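PDB 3HYW: sulfide-quinone reductase, which oxidises hydrogen sulfide with the help of FAD and passes the electrons to a quinone, building up polysulfur at its active-site cysteines. Local coordinates for residues S187-H193 with E302-T308; F194-I199 with F358-V363; V292-I298 with K312-I317; Q319-A323 with V413-E417. One frame throughout, in Å; residues are numbered along the deposited sequence.

How the contacts relate
The four contacts run from the loops near the polysulfur site, past the flavin, to the C-terminal part of the chain. Contacts 1 and 2, centres about 13 Å apart, share the loop between strand 182-185 and helix 202-212, and their segments alternate along the chain. Both segments of contact 3 fall between the two of contact 2; their centres are about 14 Å apart, V363 touches M316, and contact 3 supplies part of the FAD site. Contact 4 follows contact 3 in sequence, its centre about 12 Å away, and uses the same helix 314-332, which thus links the FAD site to the region following helix 401-411. Contacts 1 and 4 are the most distant pair, centres about 27 Å apart.

Contact 1. Residues S187-H193 with E302-T308; sequences SEPYLGH and EKTPIPT
H193 and E302 meet through a histidine-carboxylate hydrogen bond, NE2 of H193 donating to OE2 of E302 at 2.7 Å with an N-H...O angle of 153°. The carboxylate oxygen lies in the imidazole plane, yet the donor approaches it from above the carboxylate plane, 45° out. Followed outward, the H193 side chain first sets CB over one face of the Y190 ring. CG stands anti to the backbone N (chi1 -180°), which carries the imidazole past Y190 to the facing loop. ND1 turns back to the backbone N of G195, CD2 lies 3.4 Å from OE2 of E302, CE1 lies 3.7 Å from CG2 of T304, and NE2 reaches the carboxylate. One face of the imidazole takes CD of P189, so both ring nitrogens and a face help to fix its rotation. Water 2 is a second donor to OE2 of E302 and also binds OH of Y190. The T304 methyl CG2 sits 3.8 Å from CD of P189. CB of S187 packs 3.5 Å from CG2 of I306, and water 1 bridges O of S187 and N of I306, while OG of S187 bonds to O of I151. The contact joins the loop between strand 182-185 and helix 202-212 to that between strand 289-291 and helix 314-332; L191 rests on helix 202-212.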
loop_
_atom_site.group_PDB
_atom_site.type_symbol
_atom_site.label_atom_id
_atom_site.label_comp_id
_atom_site.label_asym_id
_atom_site.label_seq_id
_atom_site.Cartn_x
_atom_site.Cartn_y
_atom_site.Cartn_z
ATOM N N SER A 187 -9.665 -16.772 6.580
ATOM C CA SER A 187 -10.614 -16.163 7.504
ATOM C C SER A 187 -10.113 -14.818 8.050
ATOM O O SER A 187 -10.907 -14.002 8.524
ATOM C CB SER A 187 -10.903 -17.127 8.655
ATOM O OG SER A 187 -9.715 -17.783 9.093
ATOM N N GLU A 188 -8.799 -14.590 7.993
ATOM C CA GLU A 188 -8.221 -13.295 8.366
ATOM C C GLU A 188 -8.915 -12.180 7.603
ATOM O O GLU A 188 -9.248 -12.360 6.422
ATOM C CB GLU A 188 -6.738 -13.235 8.012
ATOM C CG GLU A 188 -5.817 -14.101 8.843
ATOM C CD GLU A 188 -4.512 -14.304 8.116
ATOM O OE1 GLU A 188 -4.506 -15.054 7.115
ATOM O OE2 GLU A 188 -3.507 -13.685 8.501
ATOM N N PRO A 189 -9.127 -11.022 8.261
ATOM C CA PRO A 189 -9.755 -9.882 7.598
ATOM C C PRO A 189 -8.865 -9.322 6.491
ATOM O O PRO A 189 -9.358 -8.686 5.570
ATOM C CB PRO A 189 -9.907 -8.854 8.726
ATOM C CG PRO A 189 -8.864 -9.236 9.734
ATOM C CD PRO A 189 -8.791 -10.729 9.667
ATOM N N TYR A 190 -7.561 -9.564 6.598
ATOM C CA TYR A 190 -6.600 -9.174 5.565
ATOM C C TYR A 190 -5.372 -10.062 5.673
ATOM O O TYR A 190 -5.172 -10.723 6.690
ATOM C CB TYR A 190 -6.211 -7.693 5.699
ATOM C CG TYR A 190 -5.771 -7.297 7.087
ATOM C CD1 TYR A 190 -4.471 -7.546 7.523
ATOM C CD2 TYR A 190 -6.654 -6.676 7.968
ATOM C CE1 TYR A 190 -4.062 -7.190 8.801
ATOM C CE2 TYR A 190 -6.249 -6.313 9.257
ATOM C CZ TYR A 190 -4.954 -6.579 9.660
ATOM O OH TYR A 190 -4.530 -6.225 10.919
ATOM N N LEU A 191 -4.550 -10.076 4.631
ATOM C CA LEU A 191 -3.326 -10.876 4.631
ATOM C C LEU A 191 -2.385 -10.407 5.737
ATOM O O LEU A 191 -2.276 -9.216 5.988
ATOM C CB LEU A 191 -2.625 -10.742 3.285
ATOM C CG LEU A 191 -2.802 -11.780 2.173
ATOM C CD1 LEU A 191 -4.172 -12.447 2.148
ATOM C CD2 LEU A 191 -2.469 -11.133 0.845
ATOM N N GLY A 192 -1.700 -11.340 6.390
ATOM C CA GLY A 192 -0.728 -10.971 7.406
ATOM C C GLY A 192 -1.342 -10.413 8.679
ATOM O O GLY A 192 -0.673 -9.688 9.426
ATOM N N HIS A 193 -2.618 -10.733 8.912
ATOM C CA HIS A 193 -3.282 -10.482 10.193
ATOM C C HIS A 193 -2.786 -11.458 11.259
ATOM O O HIS A 193 -2.508 -11.053 12.392
ATOM C CB HIS A 193 -4.806 -10.591 10.038
ATOM C CG HIS A 193 -5.571 -10.342 11.299
ATOM N ND1 HIS A 193 -5.806 -11.327 12.235
ATOM C CD2 HIS A 193 -6.188 -9.230 11.763
ATOM C CE1 HIS A 193 -6.520 -10.830 13.228
ATOM N NE2 HIS A 193 -6.763 -9.559 12.968
ATOM N N GLU A 302 -8.532 -9.806 18.702
ATOM C CA GLU A 302 -9.681 -9.059 18.199
ATOM C C GLU A 302 -10.755 -9.968 17.618
ATOM O O GLU A 302 -10.455 -11.030 17.077
ATOM C CB GLU A 302 -9.272 -7.965 17.201
ATOM C CG GLU A 302 -8.332 -8.387 16.085
ATOM C CD GLU A 302 -7.909 -7.207 15.212
ATOM O OE1 GLU A 302 -7.499 -6.156 15.766
ATOM O OE2 GLU A 302 -7.979 -7.332 13.970
ATOM N N LYS A 303 -12.005 -9.545 17.767
ATOM C CA LYS A 303 -13.145 -10.206 17.153
ATOM C C LYS A 303 -13.196 -9.759 15.692
ATOM O O LYS A 303 -13.599 -8.638 15.383
ATOM C CB LYS A 303 -14.433 -9.829 17.901
ATOM C CG LYS A 303 -15.697 -10.604 17.493
ATOM C CD LYS A 303 -16.904 -10.136 18.307
ATOM C CE LYS A 303 -18.220 -10.820 17.886
ATOM N NZ LYS A 303 -18.424 -12.152 18.562
ATOM N N THR A 304 -12.748 -10.633 14.799
ATOM C CA THR A 304 -12.697 -10.322 13.371
ATOM C C THR A 304 -14.038 -10.687 12.721
ATOM O O THR A 304 -14.770 -11.499 13.276
ATOM C CB THR A 304 -11.536 -11.066 12.700
ATOM O OG1 THR A 304 -11.612 -12.453 13.036
ATOM C CG2 THR A 304 -10.198 -10.514 13.193
ATOM N N PRO A 305 -14.372 -10.080 11.558
ATOM C CA PRO A 305 -15.665 -10.374 10.907
ATOM C C PRO A 305 -15.890 -11.870 10.651
ATOM O O PRO A 305 -16.997 -12.372 10.851
ATOM C CB PRO A 305 -15.580 -9.593 9.597
ATOM C CG PRO A 305 -14.651 -8.458 9.903
ATOM C CD PRO A 305 -13.605 -9.073 10.800
ATOM N N ILE A 306 -14.849 -12.567 10.209
ATOM C CA ILE A 306 -14.844 -14.027 10.202
ATOM C C ILE A 306 -14.021 -14.432 11.426
ATOM O O ILE A 306 -12.876 -14.000 11.561
ATOM C CB ILE A 306 -14.228 -14.611 8.894
ATOM C CG1 ILE A 306 -14.881 -14.000 7.635
ATOM C CG2 ILE A 306 -14.284 -16.136 8.893
ATOM C CD1 ILE A 306 -16.378 -14.306 7.446
ATOM N N PRO A 307 -14.603 -15.242 12.333
ATOM C CA PRO A 307 -13.908 -15.522 13.592
ATOM C C PRO A 307 -12.510 -16.105 13.408
ATOM O O PRO A 307 -12.305 -17.005 12.587
ATOM C CB PRO A 307 -14.837 -16.524 14.293
ATOM C CG PRO A 307 -16.191 -16.240 13.712
ATOM C CD PRO A 307 -15.911 -15.925 12.271
ATOM N N THR A 308 -11.555 -15.555 14.156
ATOM C CA THR A 308 -10.189 -16.073 14.210
ATOM C C THR A 308 -9.713 -16.088 15.666
ATOM O O THR A 308 -10.284 -15.414 16.515
ATOM C CB THR A 308 -9.198 -15.237 13.359
ATOM O OG1 THR A 308 -9.141 -13.892 13.860
ATOM C CG2 THR A 308 -9.605 -15.214 11.890
HETATM O O HOH W 1 -12.224 -11.802 9.225
HETATM O O HOH W 2 -6.406 -5.373 12.509
#

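Contact 2. Residues F194-I199 with F358-V363; sequences FGVGGI and FFADPV
The octathiocane pocket includes F194, and this contact sets the loop carrying it against strand 355-361, the middle strand of a three-stranded antiparallel sheet. F194 and F358 form a T-shaped pair: the CE2 edge of F194 points at one face of F358, toward the rim, with CE2 of F194 4.1 Å from CE1 of F358, centroids 5.3 Å apart and planes at 68°. I199 packs beside the pair, against F358 and A360. Its CD1 lies 4.0 Å from CB of F358, and its CG1 4.2 Å from CB of A360. CG2, anti to the backbone N, turns to the strand backbone, 3.6 Å from O of F359. Past the strand end, V196 and V363 press methyl to methyl, their CG1 atoms a tight 3.5 Å apart. Every side chain that meets here is apolar and buried, so across these segments the pocket loop meets the sheet by apolar packing and one edge-to-face aromatic pair; R367 adds bonds to backbone carbonyls of both segments, including those of V196 and V363.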
loop_
_atom_site.group_PDB
_atom_site.type_symbol
_atom_site.label_atom_id
_atom_site.label_comp_id
_atom_site.label_asym_id
_atom_site.label_seq_id
_atom_site.Cartn_x
_atom_site.Cartn_y
_atom_site.Cartn_z
ATOM N N PHE A 194 -2.707 -12.743 10.894
ATOM C CA PHE A 194 -2.126 -13.808 11.736
ATOM C C PHE A 194 -2.884 -14.118 13.036
ATOM O O PHE A 194 -2.376 -14.845 13.886
ATOM C CB PHE A 194 -0.655 -13.523 12.082
ATOM C CG PHE A 194 0.250 -13.329 10.888
ATOM C CD1 PHE A 194 0.205 -14.200 9.796
ATOM C CD2 PHE A 194 1.184 -12.291 10.882
ATOM C CE1 PHE A 194 1.060 -14.019 8.696
ATOM C CE2 PHE A 194 2.052 -12.103 9.794
ATOM C CZ PHE A 194 1.988 -12.972 8.697
ATOM N N GLY A 195 -4.086 -13.576 13.195
ATOM C CA GLY A 195 -4.802 -13.693 14.469
ATOM C C GLY A 195 -4.231 -12.779 15.553
ATOM O O GLY A 195 -4.509 -12.962 16.739
ATOM N N VAL A 196 -3.425 -11.797 15.151
ATOM C CA VAL A 196 -2.816 -10.858 16.105
ATOM C C VAL A 196 -3.002 -9.382 15.735
ATOM O O VAL A 196 -2.396 -8.498 16.360
ATOM C CB VAL A 196 -1.291 -11.155 16.326
ATOM C CG1 VAL A 196 -1.073 -12.572 16.821
ATOM C CG2 VAL A 196 -0.500 -10.912 15.052
ATOM N N GLY A 197 -3.832 -9.118 14.723
ATOM C CA GLY A 197 -4.044 -7.759 14.215
ATOM C C GLY A 197 -2.831 -7.210 13.483
ATOM O O GLY A 197 -2.589 -6.003 13.473
ATOM N N GLY A 198 -2.065 -8.102 12.864
ATOM C CA GLY A 198 -0.873 -7.706 12.126
ATOM C C GLY A 198 0.339 -7.504 13.020
ATOM O O GLY A 198 0.212 -7.309 14.238
ATOM N N ILE A 199 1.518 -7.567 12.405
ATOM C CA ILE A 199 2.776 -7.281 13.080
ATOM C C ILE A 199 3.490 -6.255 12.228
ATOM O O ILE A 199 3.981 -6.572 11.145
ATOM C CB ILE A 199 3.643 -8.558 13.273
ATOM C CG1 ILE A 199 2.924 -9.559 14.194
ATOM C CG2 ILE A 199 4.998 -8.196 13.871
ATOM C CD1 ILE A 199 3.390 -11.004 14.041
ATOM N N PHE A 358 9.287 -12.012 11.792
ATOM C CA PHE A 358 8.331 -11.231 12.563
ATOM C C PHE A 358 8.691 -11.319 14.039
ATOM O O PHE A 358 9.023 -12.397 14.552
ATOM C CB PHE A 358 6.891 -11.714 12.307
ATOM C CG PHE A 358 6.501 -11.689 10.854
ATOM C CD1 PHE A 358 6.026 -10.518 10.267
ATOM C CD2 PHE A 358 6.640 -12.830 10.059
ATOM C CE1 PHE A 358 5.679 -10.487 8.913
ATOM C CE2 PHE A 358 6.304 -12.811 8.711
ATOM C CZ PHE A 358 5.822 -11.635 8.133
ATOM N N PHE A 359 8.678 -10.172 14.704
ATOM C CA PHE A 359 8.880 -10.107 16.146
ATOM C C PHE A 359 7.838 -9.160 16.706
ATOM O O PHE A 359 7.694 -8.047 16.213
ATOM C CB PHE A 359 10.296 -9.610 16.489
ATOM C CG PHE A 359 10.526 -9.378 17.968
ATOM C CD1 PHE A 359 10.878 -8.115 18.440
ATOM C CD2 PHE A 359 10.386 -10.419 18.887
ATOM C CE1 PHE A 359 11.096 -7.891 19.801
ATOM C CE2 PHE A 359 10.598 -10.201 20.251
ATOM C CZ PHE A 359 10.953 -8.938 20.706
ATOM N N ALA A 360 7.107 -9.623 17.718
ATOM C CA ALA A 360 6.102 -8.812 18.390
ATOM C C ALA A 360 6.259 -8.951 19.901
ATOM O O ALA A 360 6.234 -10.063 20.431
ATOM C CB ALA A 360 4.700 -9.223 17.945
ATOM N N ASP A 361 6.427 -7.820 20.583
ATOM C CA ASP A 361 6.665 -7.807 22.026
ATOM C C ASP A 361 5.786 -6.798 22.780
ATOM O O ASP A 361 6.033 -5.593 22.710
ATOM C CB ASP A 361 8.147 -7.533 22.327
ATOM C CG ASP A 361 8.437 -7.438 23.825
ATOM O OD1 ASP A 361 7.853 -8.220 24.596
ATOM O OD2 ASP A 361 9.241 -6.572 24.229
ATOM N N PRO A 362 4.764 -7.292 23.513
ATOM C CA PRO A 362 4.284 -8.673 23.485
ATOM C C PRO A 362 3.434 -8.919 22.242
ATOM O O PRO A 362 3.187 -7.991 21.477
ATOM C CB PRO A 362 3.417 -8.779 24.753
ATOM C CG PRO A 362 3.670 -7.510 25.531
ATOM C CD PRO A 362 4.035 -6.491 24.510
ATOM N N VAL A 363 2.998 -10.157 22.036
ATOM C CA VAL A 363 2.131 -10.469 20.900
ATOM C C VAL A 363 0.769 -9.789 21.083
ATOM O O VAL A 363 0.227 -9.200 20.148
ATOM C CB VAL A 363 1.994 -12.000 20.677
ATOM C CG1 VAL A 363 1.247 -12.290 19.394
ATOM C CG2 VAL A 363 3.354 -12.626 20.574
#

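Contact 3. Residues V292-I298 with K312-I317; sequences VGVVTAI and KTGMMI. With FAD (flavin-adenine dinucleotide), chain G.
V294 and K312 meet beside the FAD, where the backbone N of V294 donates to pyrophosphate oxygen O2P of FAD at 2.9 Å, nearly straight at 168°. On the other segment, N of G314 donates to flavin O2 of FAD at 2.7 Å. CA of G293 lies 3.5 Å from O2P of FAD. CD1 of I317 adds an apolar contact, 3.5 Å from C5' of FAD, while its CG1 packs 3.7 Å from CA of G293. In the next shell the K312 chain, bent at chi2 (94°), runs over V294 and alongside I298, going the opposite way to the latter. Its NZ is gripped by two carbonyls, O of V294 and O of T296, each at 2.7 Å; the T296 bond comes in nearly end-on. In the type I turn from G293 to T296, O of G293 takes both OG1 and N of T296, which closes the turn. T313 is the N-cap, so N of G314 belongs to the first turn of helix 314-332, whose start would probably favour partial negative charge on flavin O2. Amides at a glycine turn and a helix start that hold the FAD pyrophosphate and flavin carbonyl are characteristic of the pyridine nucleotide-disulphide oxidoreductase fold.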
loop_
_atom_site.group_PDB
_atom_site.type_symbol
_atom_site.label_atom_id
_atom_site.label_comp_id
_atom_site.label_asym_id
_atom_site.label_seq_id
_atom_site.Cartn_x
_atom_site.Cartn_y
_atom_site.Cartn_z
ATOM N N VAL A 292 -0.014 -25.207 29.712
ATOM C CA VAL A 292 1.097 -24.670 28.926
ATOM C C VAL A 292 0.870 -25.031 27.463
ATOM O O VAL A 292 0.558 -26.173 27.148
ATOM C CB VAL A 292 2.476 -25.228 29.397
ATOM C CG1 VAL A 292 3.616 -24.747 28.499
ATOM C CG2 VAL A 292 2.768 -24.838 30.837
ATOM N N GLY A 293 1.007 -24.050 26.578
ATOM C CA GLY A 293 0.913 -24.309 25.151
ATOM C C GLY A 293 -0.398 -23.946 24.491
ATOM O O GLY A 293 -1.161 -23.119 24.995
ATOM N N VAL A 294 -0.645 -24.578 23.341
ATOM C CA VAL A 294 -1.810 -24.294 22.503
ATOM C C VAL A 294 -3.119 -24.652 23.206
ATOM O O VAL A 294 -4.168 -24.060 22.939
ATOM C CB VAL A 294 -1.711 -25.072 21.153
ATOM C CG1 VAL A 294 -2.981 -24.916 20.336
ATOM C CG2 VAL A 294 -0.502 -24.590 20.353
ATOM N N VAL A 295 -3.048 -25.618 24.112
ATOM C CA VAL A 295 -4.224 -26.091 24.833
ATOM C C VAL A 295 -4.798 -25.049 25.805
ATOM O O VAL A 295 -5.898 -25.225 26.320
ATOM C CB VAL A 295 -3.937 -27.430 25.568
ATOM C CG1 VAL A 295 -3.151 -27.196 26.863
ATOM C CG2 VAL A 295 -5.244 -28.172 25.849
ATOM N N THR A 296 -4.050 -23.977 26.061
ATOM C CA THR A 296 -4.504 -22.924 26.987
ATOM C C THR A 296 -5.558 -22.005 26.362
ATOM O O THR A 296 -5.431 -21.591 25.211
ATOM C CB THR A 296 -3.334 -22.078 27.554
ATOM O OG1 THR A 296 -2.605 -21.439 26.493
ATOM C CG2 THR A 296 -2.397 -22.956 28.375
ATOM N N ALA A 297 -6.596 -21.685 27.128
ATOM C CA ALA A 297 -7.642 -20.789 26.648
ATOM C C ALA A 297 -7.197 -19.332 26.784
ATOM O O ALA A 297 -7.158 -18.772 27.885
ATOM C CB ALA A 297 -8.943 -21.032 27.402
ATOM N N ILE A 298 -6.852 -18.722 25.656
ATOM C CA ILE A 298 -6.469 -17.316 25.632
ATOM C C ILE A 298 -7.476 -16.608 24.733
ATOM O O ILE A 298 -7.682 -17.038 23.600
ATOM C CB ILE A 298 -5.022 -17.106 25.097
ATOM C CG1 ILE A 298 -3.996 -17.850 25.956
ATOM C CG2 ILE A 298 -4.656 -15.611 25.061
ATOM C CD1 ILE A 298 -2.574 -17.761 25.407
ATOM N N LYS A 312 -0.476 -19.494 19.600
ATOM C CA LYS A 312 0.454 -19.725 20.693
ATOM C C LYS A 312 1.722 -20.246 20.038
ATOM O O LYS A 312 1.817 -21.422 19.685
ATOM C CB LYS A 312 -0.096 -20.743 21.701
ATOM C CG LYS A 312 -1.277 -20.244 22.531
ATOM C CD LYS A 312 -2.581 -20.648 21.894
ATOM C CE LYS A 312 -3.745 -20.471 22.850
ATOM N NZ LYS A 312 -4.830 -21.441 22.545
ATOM N N THR A 313 2.674 -19.343 19.841
ATOM C CA THR A 313 3.909 -19.654 19.131
ATOM C C THR A 313 4.926 -20.294 20.071
ATOM O O THR A 313 4.738 -20.296 21.290
ATOM C CB THR A 313 4.541 -18.391 18.503
ATOM O OG1 THR A 313 5.240 -17.642 19.506
ATOM C CG2 THR A 313 3.495 -17.519 17.858
ATOM N N GLY A 314 6.000 -20.827 19.489
ATOM C CA GLY A 314 7.065 -21.490 20.241
ATOM C C GLY A 314 7.635 -20.658 21.371
ATOM O O GLY A 314 7.750 -21.134 22.496
ATOM N N MET A 315 7.996 -19.412 21.078
ATOM C CA MET A 315 8.547 -18.522 22.103
ATOM C C MET A 315 7.560 -18.215 23.239
ATOM O O MET A 315 7.952 -18.198 24.407
ATOM C CB MET A 315 9.094 -17.235 21.485
ATOM C CG MET A 315 9.451 -16.177 22.516
ATOM S SD MET A 315 10.166 -14.699 21.781
ATOM C CE MET A 315 11.888 -15.108 21.901
ATOM N N MET A 316 6.293 -17.980 22.896
ATOM C CA MET A 316 5.247 -17.755 23.901
ATOM C C MET A 316 5.130 -18.936 24.858
ATOM O O MET A 316 5.000 -18.752 26.066
ATOM C CB MET A 316 3.892 -17.545 23.233
ATOM C CG MET A 316 3.809 -16.303 22.349
ATOM S SD MET A 316 2.316 -16.280 21.342
ATOM C CE MET A 316 1.064 -16.052 22.602
ATOM N N ILE A 317 5.169 -20.139 24.288
ATOM C CA ILE A 317 5.016 -21.389 25.018
ATOM C C ILE A 317 6.221 -21.703 25.913
ATOM O O ILE A 317 6.053 -22.201 27.027
ATOM C CB ILE A 317 4.747 -22.556 24.041
ATOM C CG1 ILE A 317 3.405 -22.342 23.341
ATOM C CG2 ILE A 317 4.766 -23.917 24.775
ATOM C CD1 ILE A 317 3.168 -23.258 22.187
HETATM P PA FAD G . 2.542 -29.987 20.737
HETATM O O1A FAD G . 3.982 -29.576 20.572
HETATM O O2A FAD G . 1.737 -30.346 19.526
HETATM O O5B FAD G . 2.550 -31.212 21.764
HETATM C C5B FAD G . 1.381 -31.799 22.313
HETATM C C4B FAD G . 1.782 -33.173 22.827
HETATM O O4B FAD G . 0.730 -33.728 23.616
HETATM C C3B FAD G . 2.004 -34.147 21.681
HETATM O O3B FAD G . 3.152 -34.950 21.979
HETATM C C2B FAD G . 0.745 -34.991 21.675
HETATM O O2B FAD G . 0.977 -36.292 21.141
HETATM C C1B FAD G . 0.406 -35.039 23.153
HETATM N N9A FAD G . -1.017 -35.338 23.469
HETATM C C8A FAD G . -2.116 -34.883 22.829
HETATM N N7A FAD G . -3.217 -35.374 23.451
HETATM C C5A FAD G . -2.795 -36.146 24.480
HETATM C C6A FAD G . -3.446 -36.901 25.454
HETATM N N6A FAD G . -4.797 -36.960 25.486
HETATM N N1A FAD G . -2.713 -37.579 26.377
HETATM C C2A FAD G . -1.369 -37.533 26.362
HETATM N N3A FAD G . -0.718 -36.815 25.433
HETATM C C4A FAD G . -1.407 -36.112 24.489
HETATM N N1 FAD G . 5.491 -21.870 16.308
HETATM C C2 FAD G . 6.588 -21.087 16.121
HETATM O O2 FAD G . 6.979 -20.336 17.036
HETATM N N3 FAD G . 7.282 -21.110 14.957
HETATM C C4 FAD G . 6.889 -21.920 13.954
HETATM O O4 FAD G . 7.567 -21.950 12.769
HETATM C C4X FAD G . 5.770 -22.727 14.121
HETATM N N5 FAD G . 5.377 -23.532 13.108
HETATM C C5X FAD G . 4.296 -24.330 13.251
HETATM C C6 FAD G . 3.919 -25.165 12.193
HETATM C C7 FAD G . 2.805 -25.990 12.308
HETATM C C7M FAD G . 2.428 -26.874 11.134
HETATM C C8 FAD G . 2.068 -25.976 13.495
HETATM C C8M FAD G . 0.840 -26.846 13.688
HETATM C C9 FAD G . 2.449 -25.136 14.545
HETATM C C9A FAD G . 3.577 -24.307 14.444
HETATM N N10 FAD G . 3.971 -23.498 15.473
HETATM C C10 FAD G . 5.059 -22.699 15.320
HETATM C "C1'" FAD G . 3.162 -23.425 16.711
HETATM C "C2'" FAD G . 3.624 -24.110 17.980
HETATM O "O2'" FAD G . 4.988 -23.768 18.263
HETATM C "C3'" FAD G . 3.394 -25.616 17.850
HETATM O "O3'" FAD G . 1.989 -25.862 17.601
HETATM C "C4'" FAD G . 3.835 -26.355 19.107
HETATM O "O4'" FAD G . 3.986 -27.741 18.774
HETATM C "C5'" FAD G . 2.819 -26.189 20.231
HETATM O "O5'" FAD G . 3.303 -26.810 21.418
HETATM P P FAD G . 2.339 -27.638 22.411
HETATM O O1P FAD G . 3.202 -28.204 23.507
HETATM O O2P FAD G . 1.126 -26.810 22.777
HETATM O O3P FAD G . 1.743 -28.832 21.505
HETATM O O HOH W 3 -7.667 -19.783 23.189
#

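Contact 4. Residues Q319-A323 with V413-E417; sequences QMAMA and VHPIE
Apolar packing carries the contact between M322 and P415: SD of M322 lies 3.6 Å from CB of P415 and 3.7 Å from its CG, the two side chains crossing at about a right angle. The M322 chain is extended as far as SD and bends there, bringing CE to 3.9 Å from CB of P415. I416 sends its CG2 methyl onto the helix, 3.8 Å from CB of M322 and 3.9 Å from CB of A323. Contacts of apolar with polar atoms make up the rest. The same CG2 of I416 also nears O of Q319, an oxygen already used by N of A323 in the helix. Q319 lays its aliphatic part along the P415 backbone, with CB of Q319 3.5 Å from O of P415. Its NE2, near CG2 of V413, bonds to OG of S344, and OE1 is also hydrogen-bonded outside the two segments. Helix 314-332 thus meets residues 413-416 by dispersion contacts without a direct hydrogen bond, so fit of surfaces sets the contact and the buried Q319 amide is satisfied outside it.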
loop_
_atom_site.group_PDB
_atom_site.type_symbol
_atom_site.label_atom_id
_atom_site.label_comp_id
_atom_site.label_asym_id
_atom_site.label_seq_id
_atom_site.Cartn_x
_atom_site.Cartn_y
_atom_site.Cartn_z
ATOM N N GLN A 319 8.052 -19.419 27.232
ATOM C CA GLN A 319 7.830 -18.457 28.311
ATOM C C GLN A 319 6.747 -18.914 29.301
ATOM O O GLN A 319 6.920 -18.742 30.505
ATOM C CB GLN A 319 7.493 -17.084 27.732
ATOM C CG GLN A 319 8.650 -16.488 26.928
ATOM C CD GLN A 319 8.278 -15.217 26.214
ATOM O OE1 GLN A 319 7.107 -14.858 26.146
ATOM N NE2 GLN A 319 9.276 -14.521 25.670
ATOM N N MET A 320 5.641 -19.478 28.792
ATOM C CA MET A 320 4.623 -20.133 29.636
ATOM C C MET A 320 5.266 -21.206 30.490
ATOM O O MET A 320 5.010 -21.285 31.682
ATOM C CB MET A 320 3.551 -20.819 28.792
ATOM C CG MET A 320 2.608 -19.899 28.060
ATOM S SD MET A 320 1.639 -20.865 26.903
ATOM C CE MET A 320 0.882 -19.575 25.922
ATOM N N ALA A 321 6.081 -22.041 29.853
ATOM C CA ALA A 321 6.783 -23.134 30.523
ATOM C C ALA A 321 7.712 -22.662 31.635
ATOM O O ALA A 321 7.726 -23.264 32.713
ATOM C CB ALA A 321 7.555 -23.972 29.505
ATOM N N MET A 322 8.483 -21.602 31.380
ATOM C CA MET A 322 9.374 -21.022 32.402
ATOM C C MET A 322 8.575 -20.499 33.590
ATOM O O MET A 322 8.922 -20.758 34.746
ATOM C CB MET A 322 10.210 -19.863 31.849
ATOM C CG MET A 322 11.213 -20.208 30.781
ATOM S SD MET A 322 12.022 -18.691 30.208
ATOM C CE MET A 322 12.229 -19.081 28.465
ATOM N N ALA A 323 7.515 -19.748 33.294
ATOM C CA ALA A 323 6.645 -19.186 34.330
ATOM C C ALA A 323 5.991 -20.280 35.171
ATOM O O ALA A 323 5.989 -20.200 36.400
ATOM C CB ALA A 323 5.589 -18.278 33.710
ATOM N N VAL A 413 14.294 -8.702 25.146
ATOM C CA VAL A 413 13.240 -9.549 25.715
ATOM C C VAL A 413 13.617 -10.127 27.085
ATOM O O VAL A 413 14.746 -10.584 27.301
ATOM C CB VAL A 413 12.744 -10.652 24.710
ATOM C CG1 VAL A 413 13.839 -11.086 23.777
ATOM C CG2 VAL A 413 12.129 -11.872 25.430
ATOM N N HIS A 414 12.665 -10.043 28.013
ATOM C CA HIS A 414 12.722 -10.744 29.282
ATOM C C HIS A 414 11.537 -11.699 29.238
ATOM O O HIS A 414 10.406 -11.261 29.024
ATOM C CB HIS A 414 12.591 -9.769 30.460
ATOM C CG HIS A 414 13.705 -8.770 30.552
ATOM N ND1 HIS A 414 13.744 -7.624 29.784
ATOM C CD2 HIS A 414 14.814 -8.737 31.330
ATOM C CE1 HIS A 414 14.830 -6.931 30.082
ATOM N NE2 HIS A 414 15.496 -7.585 31.018
ATOM N N PRO A 415 11.791 -13.008 29.406
ATOM C CA PRO A 415 10.747 -14.013 29.147
ATOM C C PRO A 415 9.593 -14.060 30.158
ATOM O O PRO A 415 8.465 -14.385 29.781
ATOM C CB PRO A 415 11.522 -15.333 29.145
ATOM C CG PRO A 415 12.737 -15.079 29.986
ATOM C CD PRO A 415 13.076 -13.620 29.809
ATOM N N ILE A 416 9.880 -13.758 31.422
ATOM C CA ILE A 416 8.868 -13.812 32.478
ATOM C C ILE A 416 8.977 -12.588 33.373
ATOM O O ILE A 416 10.034 -11.962 33.457
ATOM C CB ILE A 416 8.948 -15.129 33.321
ATOM C CG1 ILE A 416 10.280 -15.236 34.086
ATOM C CG2 ILE A 416 8.733 -16.358 32.433
ATOM C CD1 ILE A 416 10.393 -16.485 34.965
ATOM N N GLU A 417 7.879 -12.244 34.034
ATOM C CA GLU A 417 7.861 -11.100 34.938
ATOM C C GLU A 417 7.109 -11.433 36.215
ATOM O O GLU A 417 6.149 -12.195 36.191
ATOM C CB GLU A 417 7.252 -9.868 34.253
ATOM C CG GLU A 417 5.813 -10.053 33.769
ATOM C CD GLU A 417 5.444 -9.141 32.602
ATOM O OE1 GLU A 417 5.978 -8.010 32.523
ATOM O OE2 GLU A 417 4.616 -9.562 31.761
#